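Local coordinates for nucleoprotein (Human coronavirus NL63, PDB 5EPW) that probably packages the positive-strand viral RNA genome into a helical ribonucleocapsid, this piece being its C-terminal, dimer-forming domain, at residues S81-D86 / V92-T97; R28-E33 / Q38-R43; S52-N57 / K62-L67. All coordinates share one frame; numbering follows the deposited sequence.

Contact 1: S81-D86 / V92-T97; sequences SEVSTD and VQITYT
E82 and T97 exchange a pair of backbone hydrogen bonds, and the same pattern recurs at S84 with T95 and at D86 with Q93. These are the hydrogen-bonded pairs of an antiparallel hairpin whose strand axes, 4.7 Å apart at closest, run at 161° to each other. All six bonds are short; the one from T95 N to S84 O measures 2.8 Å and is nearly straight. At the non-hydrogen-bonded pairs V83–Y96 and T85–I94 the alpha carbons draw closer, and T85 CA makes a CA-H...O contact of 3.1 Å with Q93 O.

The two faces differ in chemistry. On the face of V83, T85, I94 and Y96, V83 turns CG1 anti to its own N (chi1 174°), which sets that methyl 3.8 Å from I94 CG2. Its other methyl, CG2, lies 3.7 Å from Y96 CD2 as valine and tyrosine run side by side in the same direction. S81 OG approaches the edge of this ring but is hydrogen-bonded to L77 O.

The face of E82, S84, D86, Q93, T95 and T97 is polar and hydrated. D86 and Q93 point the same way with carboxylate and amide planes 88° apart, and a water 2.6 Å from D86 OD2 also joins Q93 O and T95 OG1. A second water links E82 O to T97 OG1, its bond to E82 O being 2.8 Å long.

Strand 91-103 has a further antiparallel partner in the second subunit, so the sheet continues through the dimer interface, the hallmark of coronavirus nucleocapsid C-terminal domains. F112 of that subunit packs on Y96, whose OH bonds to L70 O there, while M49 of the same subunit packs on V83.

Contact 2: R28-E33 / Q38-R43; sequences RVPTRE and QCFGPR
R28 reaches C39 through a side chain extended from CG to NE (chi2 -178°), which carries its guanidinium to the C-terminal end of helix 36-39. There NH1 donates to C39 O at 2.9 Å, with an N-H...O angle of 166°. The oxygen lies in the guanidinium plane, at its edge, whereas the donor is tilted 21° from the carbonyl plane. F40, the first residue to leave helical backbone angles, brings its ring edge to the loop: CZ is 3.6 Å from R28 O. P30 crosses that side chain at about a right angle, its CD 3.7 Å from F40 CE2. Alongside, C39 SG sits 3.9 Å from P30 CA.

At the other end, Q38 OE1 accepts from N35 N, and a water 2.6 Å from Q38 OE1 bridges it to R32 O. A75 of the second subunit packs on P30.

A cationic group thus meets a carbonyl at the negative end of a short helix, which would be expected to favour the bond, if modestly for so short a helix. With NE bonded to K23 O and NH2 also hydrogen-bonded, the guanidinium is gripped through all three of its nitrogens, which fixes its rotation.

Contact 3: S52-N57 / K62-L67; sequences SDLVQN and KGFPQL
The F64 ring meets L54 at its edge: methyl CD1 of the leucine lies near the ring plane, 3.9 Å from F64 CD1, so it touches the rim of the phenyl group and not a face. The two side chains cross at about a right angle. This is the packing of two short helices, 52-57 and 64-68, consecutive in the helix-and-loop portion of the nucleocapsid C-terminal (dimerization) domain.

The same L54 methyl also meets L67, tip to tip, with 3.8 Å between L54 CD1 and L67 CD1. One branch of L54 therefore touches both F64 and L67, residues three apart and so on neighbouring turns of the second helix. L54 gets there with an uncommon leucine conformation (chi1 -90°, chi2 -72°), far in chi2 from the two usual ones. In F64, CG lies anti to the backbone N (chi1 -170°), which brings the CD1 edge of the ring against L54 CD1.

The hydrophobic cluster extends beyond these helices. Q115 of helix 109-115 touches both L54 and L67, and from the second subunit F79 packs on L54 and F64 while F78 packs on L67. The small apolar contact is thereby built into the dimer interface.

Toward solvent the chemistry changes to bridging water. D53 directs its carboxylate at the backbone that leads into helix 64-68, and the 4.1 Å from D53 OD2 to K62 N is spanned by a water. Another water serves G63 in the same way: it donates to D53 OD2 at 2.5 Å and accepts from G63 N at 2.9 Å.

How the contacts relate
Contacts 2 and 3 are neighbours, their centres 12 Å apart, and they touch where R43 CG packs on V55 CG2 at 3.8 Å. Contact 1 stands apart on the hairpin, about 13 Å from contact 2 and 16 Å from contact 3 between nearest atoms, and lies across the chain's centre from contact 3. Chemistry follows place: paired backbone amides hold 81-86 to 92-97, one arginine-carbonyl bond with apolar packing holds 28-33 to 38-43, and methyl-ring packing with bridging waters holds 52-57 to 62-67. Contact 3 is the buried one, whereas contacts 1 and 2 are partly exposed. All three touch the second subunit, but only contact 1 shares a sheet with it.

Contact 1: S81-D86 / V92-T97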
# COMPACT_ATOMS: atom_id res chain seq x y z
N SER B 81 -4.64 7.57 -3.04
CA SER B 81 -5.61 6.83 -2.19
C SER B 81 -6.65 7.77 -1.60
O SER B 81 -6.44 8.99 -1.45
CB SER B 81 -4.90 6.15 -0.98
OG SER B 81 -3.91 5.18 -1.38
N GLU B 82 -7.70 7.17 -1.11
CA GLU B 82 -8.60 7.84 -0.18
C GLU B 82 -8.16 7.45 1.22
O GLU B 82 -8.18 6.27 1.60
CB GLU B 82 -10.09 7.44 -0.42
CG GLU B 82 -11.07 8.13 0.55
CD GLU B 82 -12.53 7.93 0.15
OE1 GLU B 82 -12.77 7.39 -0.91
OE2 GLU B 82 -13.39 8.37 0.97
N VAL B 83 -7.84 8.43 2.10
CA VAL B 83 -7.36 8.21 3.41
C VAL B 83 -8.29 8.75 4.48
O VAL B 83 -8.84 9.85 4.28
CB VAL B 83 -5.95 8.86 3.59
CG1 VAL B 83 -5.46 8.77 5.05
CG2 VAL B 83 -4.90 8.30 2.66
N SER B 84 -8.51 7.95 5.52
CA SER B 84 -9.37 8.39 6.67
C SER B 84 -8.78 7.94 7.95
O SER B 84 -7.84 7.12 7.98
CB SER B 84 -10.73 7.86 6.51
OG SER B 84 -10.78 6.48 6.83
N THR B 85 -9.32 8.50 9.07
CA THR B 85 -8.86 8.18 10.40
C THR B 85 -10.05 7.93 11.32
O THR B 85 -11.18 8.41 11.09
CB THR B 85 -7.98 9.24 11.05
OG1 THR B 85 -8.74 10.48 11.16
CG2 THR B 85 -6.70 9.51 10.30
N ASP B 86 -9.82 7.03 12.25
CA ASP B 86 -10.76 6.78 13.34
C ASP B 86 -9.98 6.64 14.59
O ASP B 86 -8.96 6.02 14.67
CB ASP B 86 -11.52 5.51 13.13
CG ASP B 86 -12.34 5.50 11.85
OD1 ASP B 86 -13.55 5.91 11.92
OD2 ASP B 86 -11.89 5.01 10.80
N VAL B 92 -4.82 6.06 16.88
CA VAL B 92 -5.63 6.51 15.77
C VAL B 92 -5.37 5.48 14.67
O VAL B 92 -4.23 5.20 14.35
CB VAL B 92 -5.17 7.89 15.20
CG1 VAL B 92 -5.85 8.26 13.94
CG2 VAL B 92 -5.49 9.00 16.24
N GLN B 93 -6.46 4.94 14.15
CA GLN B 93 -6.36 4.04 12.96
C GLN B 93 -6.41 4.89 11.70
O GLN B 93 -7.33 5.66 11.47
CB GLN B 93 -7.50 3.09 12.97
CG GLN B 93 -7.44 2.08 11.80
CD GLN B 93 -8.64 1.18 11.79
OE1 GLN B 93 -9.68 1.59 11.27
NE2 GLN B 93 -8.53 0.01 12.34
N ILE B 94 -5.33 4.73 10.88
CA ILE B 94 -5.32 5.35 9.53
C ILE B 94 -5.72 4.22 8.53
O ILE B 94 -5.16 3.12 8.60
CB ILE B 94 -3.94 5.87 9.10
CG1 ILE B 94 -3.41 6.95 10.14
CG2 ILE B 94 -4.06 6.56 7.77
CD1 ILE B 94 -1.94 7.35 10.02
N THR B 95 -6.73 4.55 7.70
CA THR B 95 -7.12 3.66 6.61
C THR B 95 -6.74 4.27 5.28
O THR B 95 -7.06 5.46 4.97
CB THR B 95 -8.62 3.41 6.60
OG1 THR B 95 -9.08 2.83 7.84
CG2 THR B 95 -9.00 2.44 5.51
N TYR B 96 -6.00 3.49 4.46
CA TYR B 96 -5.76 3.77 3.05
C TYR B 96 -6.66 2.85 2.23
O TYR B 96 -6.57 1.63 2.40
CB TYR B 96 -4.31 3.55 2.64
CG TYR B 96 -3.25 4.43 3.25
CD1 TYR B 96 -2.76 4.18 4.54
CD2 TYR B 96 -2.65 5.42 2.44
CE1 TYR B 96 -1.69 4.94 5.01
CE2 TYR B 96 -1.55 6.17 2.91
CZ TYR B 96 -1.16 5.94 4.19
OH TYR B 96 -0.06 6.67 4.67
N THR B 97 -7.43 3.45 1.34
CA THR B 97 -8.20 2.60 0.36
C THR B 97 -7.64 2.99 -0.98
O THR B 97 -7.75 4.20 -1.43
CB THR B 97 -9.72 2.91 0.44
OG1 THR B 97 -10.17 2.62 1.76
CG2 THR B 97 -10.46 1.97 -0.56
O HOH W 1 -10.12 5.00 3.12
O HOH W 2 -9.45 4.25 10.10

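Contact 2: R28-E33 / Q38-R43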
# COMPACT_ATOMS: atom_id res chain seq x y z
N ARG B 28 7.62 -3.15 8.52
CA ARG B 28 8.30 -4.44 8.59
C ARG B 28 8.49 -5.08 7.24
O ARG B 28 7.65 -4.91 6.32
CB ARG B 28 7.54 -5.35 9.54
CG ARG B 28 7.46 -4.78 10.95
CD ARG B 28 6.73 -5.68 11.99
NE ARG B 28 6.64 -4.94 13.24
CZ ARG B 28 5.70 -5.10 14.13
NH1 ARG B 28 4.67 -5.94 14.03
NH2 ARG B 28 5.70 -4.25 15.16
N VAL B 29 9.56 -5.85 7.08
CA VAL B 29 9.87 -6.52 5.86
C VAL B 29 10.08 -8.00 6.24
O VAL B 29 11.09 -8.36 6.89
CB VAL B 29 11.14 -5.96 5.16
CG1 VAL B 29 11.46 -6.79 3.95
CG2 VAL B 29 10.96 -4.49 4.83
N PRO B 30 9.10 -8.88 5.94
CA PRO B 30 9.19 -10.30 6.35
C PRO B 30 10.18 -11.11 5.50
O PRO B 30 10.27 -10.92 4.29
CB PRO B 30 7.75 -10.79 6.18
CG PRO B 30 7.34 -10.01 4.98
CD PRO B 30 7.84 -8.61 5.22
N THR B 31 10.83 -12.10 6.16
CA THR B 31 11.81 -13.03 5.60
C THR B 31 11.60 -14.38 6.26
O THR B 31 10.81 -14.49 7.14
CB THR B 31 13.24 -12.57 5.90
OG1 THR B 31 13.42 -12.56 7.28
CG2 THR B 31 13.51 -11.17 5.36
N ARG B 32 12.32 -15.41 5.85
CA ARG B 32 12.19 -16.72 6.50
C ARG B 32 12.49 -16.64 7.98
O ARG B 32 11.81 -17.24 8.82
CB ARG B 32 13.15 -17.72 5.84
CG ARG B 32 13.28 -18.99 6.66
CD ARG B 32 12.57 -20.15 6.09
NE ARG B 32 13.47 -21.02 5.34
CZ ARG B 32 13.09 -21.80 4.32
NH1 ARG B 32 11.81 -21.82 3.92
NH2 ARG B 32 13.98 -22.55 3.68
N GLU B 33 13.49 -15.81 8.34
CA GLU B 33 13.93 -15.57 9.73
C GLU B 33 12.84 -14.96 10.60
O GLU B 33 12.65 -15.29 11.74
CB GLU B 33 15.17 -14.67 9.72
CG GLU B 33 16.25 -15.02 8.67
CD GLU B 33 16.03 -14.45 7.28
OE1 GLU B 33 15.76 -15.24 6.40
OE2 GLU B 33 16.18 -13.22 7.06
N GLN B 38 4.97 -13.71 11.98
CA GLN B 38 5.71 -13.05 13.02
C GLN B 38 5.59 -11.52 12.90
O GLN B 38 5.40 -10.82 13.86
CB GLN B 38 7.18 -13.56 12.99
CG GLN B 38 7.35 -15.08 13.30
CD GLN B 38 8.80 -15.58 13.06
OE1 GLN B 38 9.23 -15.93 11.94
NE2 GLN B 38 9.59 -15.58 14.15
N CYS B 39 5.69 -10.98 11.68
CA CYS B 39 5.64 -9.54 11.47
C CYS B 39 4.25 -8.94 11.45
O CYS B 39 4.08 -7.83 11.91
CB CYS B 39 6.28 -9.15 10.11
SG CYS B 39 8.06 -9.43 10.00
N PHE B 40 3.27 -9.69 10.93
CA PHE B 40 1.96 -9.20 10.72
C PHE B 40 0.96 -10.02 11.51
O PHE B 40 0.73 -9.76 12.69
CB PHE B 40 1.67 -9.04 9.21
CG PHE B 40 2.71 -8.26 8.46
CD1 PHE B 40 2.94 -6.95 8.76
CD2 PHE B 40 3.46 -8.80 7.46
CE1 PHE B 40 3.91 -6.21 8.03
CE2 PHE B 40 4.46 -8.08 6.74
CZ PHE B 40 4.69 -6.77 7.11
N GLY B 41 0.52 -11.07 10.95
CA GLY B 41 -0.38 -12.05 11.62
C GLY B 41 -0.83 -13.10 10.65
O GLY B 41 -0.38 -13.16 9.50
N PRO B 42 -1.70 -14.05 11.07
CA PRO B 42 -2.15 -15.09 10.27
C PRO B 42 -3.01 -14.63 9.11
O PRO B 42 -3.65 -13.55 9.19
CB PRO B 42 -2.94 -15.95 11.28
CG PRO B 42 -3.42 -14.99 12.30
CD PRO B 42 -2.31 -14.00 12.42
N ARG B 43 -3.00 -15.35 8.02
CA ARG B 43 -3.90 -15.05 6.87
C ARG B 43 -5.36 -15.17 7.32
O ARG B 43 -5.73 -16.21 8.00
CB ARG B 43 -3.71 -16.00 5.75
CG ARG B 43 -2.27 -16.02 5.17
CD ARG B 43 -1.80 -14.67 4.55
NE ARG B 43 -1.33 -13.86 5.62
CZ ARG B 43 -1.26 -12.51 5.55
NH1 ARG B 43 -0.91 -11.83 6.66
NH2 ARG B 43 -1.50 -11.86 4.42
O HOH W 3 10.77 -18.00 11.47

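Contact 3: S52-N57 / K62-L67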
# COMPACT_ATOMS: atom_id res chain seq x y z
N SER B 52 1.31 -20.44 1.18
CA SER B 52 2.13 -20.87 2.27
C SER B 52 3.62 -20.51 2.04
O SER B 52 4.29 -20.26 3.03
CB SER B 52 2.05 -22.40 2.40
OG SER B 52 2.51 -23.00 1.21
N ASP B 53 4.10 -20.51 0.81
CA ASP B 53 5.50 -20.15 0.49
C ASP B 53 5.76 -18.63 0.77
O ASP B 53 6.77 -18.24 1.38
CB ASP B 53 5.87 -20.46 -0.96
CG ASP B 53 7.35 -20.23 -1.23
OD1 ASP B 53 8.17 -20.82 -0.55
OD2 ASP B 53 7.76 -19.43 -2.08
N LEU B 54 4.77 -17.82 0.34
CA LEU B 54 4.87 -16.39 0.63
C LEU B 54 4.82 -16.13 2.11
O LEU B 54 5.52 -15.20 2.65
CB LEU B 54 3.79 -15.64 -0.10
CG LEU B 54 4.10 -15.14 -1.47
CD1 LEU B 54 5.06 -13.99 -1.58
CD2 LEU B 54 4.51 -16.26 -2.42
N VAL B 55 3.96 -16.79 2.84
CA VAL B 55 3.86 -16.65 4.27
C VAL B 55 5.19 -17.03 4.99
O VAL B 55 5.67 -16.33 5.88
CB VAL B 55 2.63 -17.42 4.87
CG1 VAL B 55 2.76 -17.46 6.36
CG2 VAL B 55 1.32 -16.77 4.35
N GLN B 56 5.75 -18.17 4.57
CA GLN B 56 6.99 -18.71 5.14
C GLN B 56 8.23 -17.88 4.89
O GLN B 56 9.11 -17.79 5.72
CB GLN B 56 7.23 -20.11 4.50
CG GLN B 56 8.51 -20.79 4.90
CD GLN B 56 8.55 -22.26 4.52
OE1 GLN B 56 8.37 -23.09 5.36
NE2 GLN B 56 8.84 -22.55 3.29
N ASN B 57 8.30 -17.31 3.68
CA ASN B 57 9.54 -16.72 3.15
C ASN B 57 9.45 -15.18 2.94
O ASN B 57 10.43 -14.53 2.75
CB ASN B 57 9.97 -17.41 1.88
CG ASN B 57 10.40 -18.84 2.16
OD1 ASN B 57 11.34 -19.04 2.92
ND2 ASN B 57 9.66 -19.80 1.65
N LYS B 62 10.39 -16.85 -3.90
CA LYS B 62 10.86 -16.61 -5.23
C LYS B 62 9.80 -15.98 -6.13
O LYS B 62 10.12 -15.29 -7.13
CB LYS B 62 11.41 -17.90 -5.92
CG LYS B 62 12.70 -18.38 -5.18
CD LYS B 62 13.84 -17.43 -5.55
CE LYS B 62 15.16 -18.10 -5.20
NZ LYS B 62 15.18 -18.63 -3.79
N GLY B 63 8.52 -16.13 -5.71
CA GLY B 63 7.37 -15.48 -6.44
C GLY B 63 7.20 -13.99 -6.14
O GLY B 63 6.45 -13.28 -6.87
N PHE B 64 7.86 -13.50 -5.08
CA PHE B 64 7.56 -12.10 -4.62
C PHE B 64 7.86 -11.05 -5.65
O PHE B 64 7.08 -10.15 -5.86
CB PHE B 64 8.21 -11.78 -3.24
CG PHE B 64 7.70 -10.49 -2.71
CD1 PHE B 64 6.46 -10.41 -2.12
CD2 PHE B 64 8.44 -9.32 -2.86
CE1 PHE B 64 6.00 -9.16 -1.65
CE2 PHE B 64 7.95 -8.14 -2.43
CZ PHE B 64 6.74 -8.09 -1.83
N PRO B 65 9.04 -11.13 -6.37
CA PRO B 65 9.30 -9.99 -7.29
C PRO B 65 8.18 -9.81 -8.35
O PRO B 65 7.90 -8.65 -8.75
CB PRO B 65 10.62 -10.43 -7.99
CG PRO B 65 11.26 -11.23 -6.87
CD PRO B 65 10.21 -12.04 -6.21
N GLN B 66 7.57 -10.88 -8.85
CA GLN B 66 6.49 -10.76 -9.85
C GLN B 66 5.27 -10.06 -9.16
O GLN B 66 4.65 -9.20 -9.79
CB GLN B 66 6.05 -12.08 -10.48
CG GLN B 66 5.00 -11.95 -11.54
CD GLN B 66 4.98 -13.13 -12.43
OE1 GLN B 66 5.01 -14.26 -11.94
NE2 GLN B 66 4.70 -12.88 -13.67
N LEU B 67 5.03 -10.40 -7.92
CA LEU B 67 3.88 -9.81 -7.17
C LEU B 67 4.15 -8.35 -6.99
O LEU B 67 3.20 -7.48 -7.06
CB LEU B 67 3.69 -10.55 -5.87
CG LEU B 67 3.23 -11.97 -6.07
CD1 LEU B 67 3.47 -12.77 -4.86
CD2 LEU B 67 1.78 -12.03 -6.45
O HOH W 4 7.31 -18.44 -4.34
O HOH W 5 10.38 -19.42 -2.60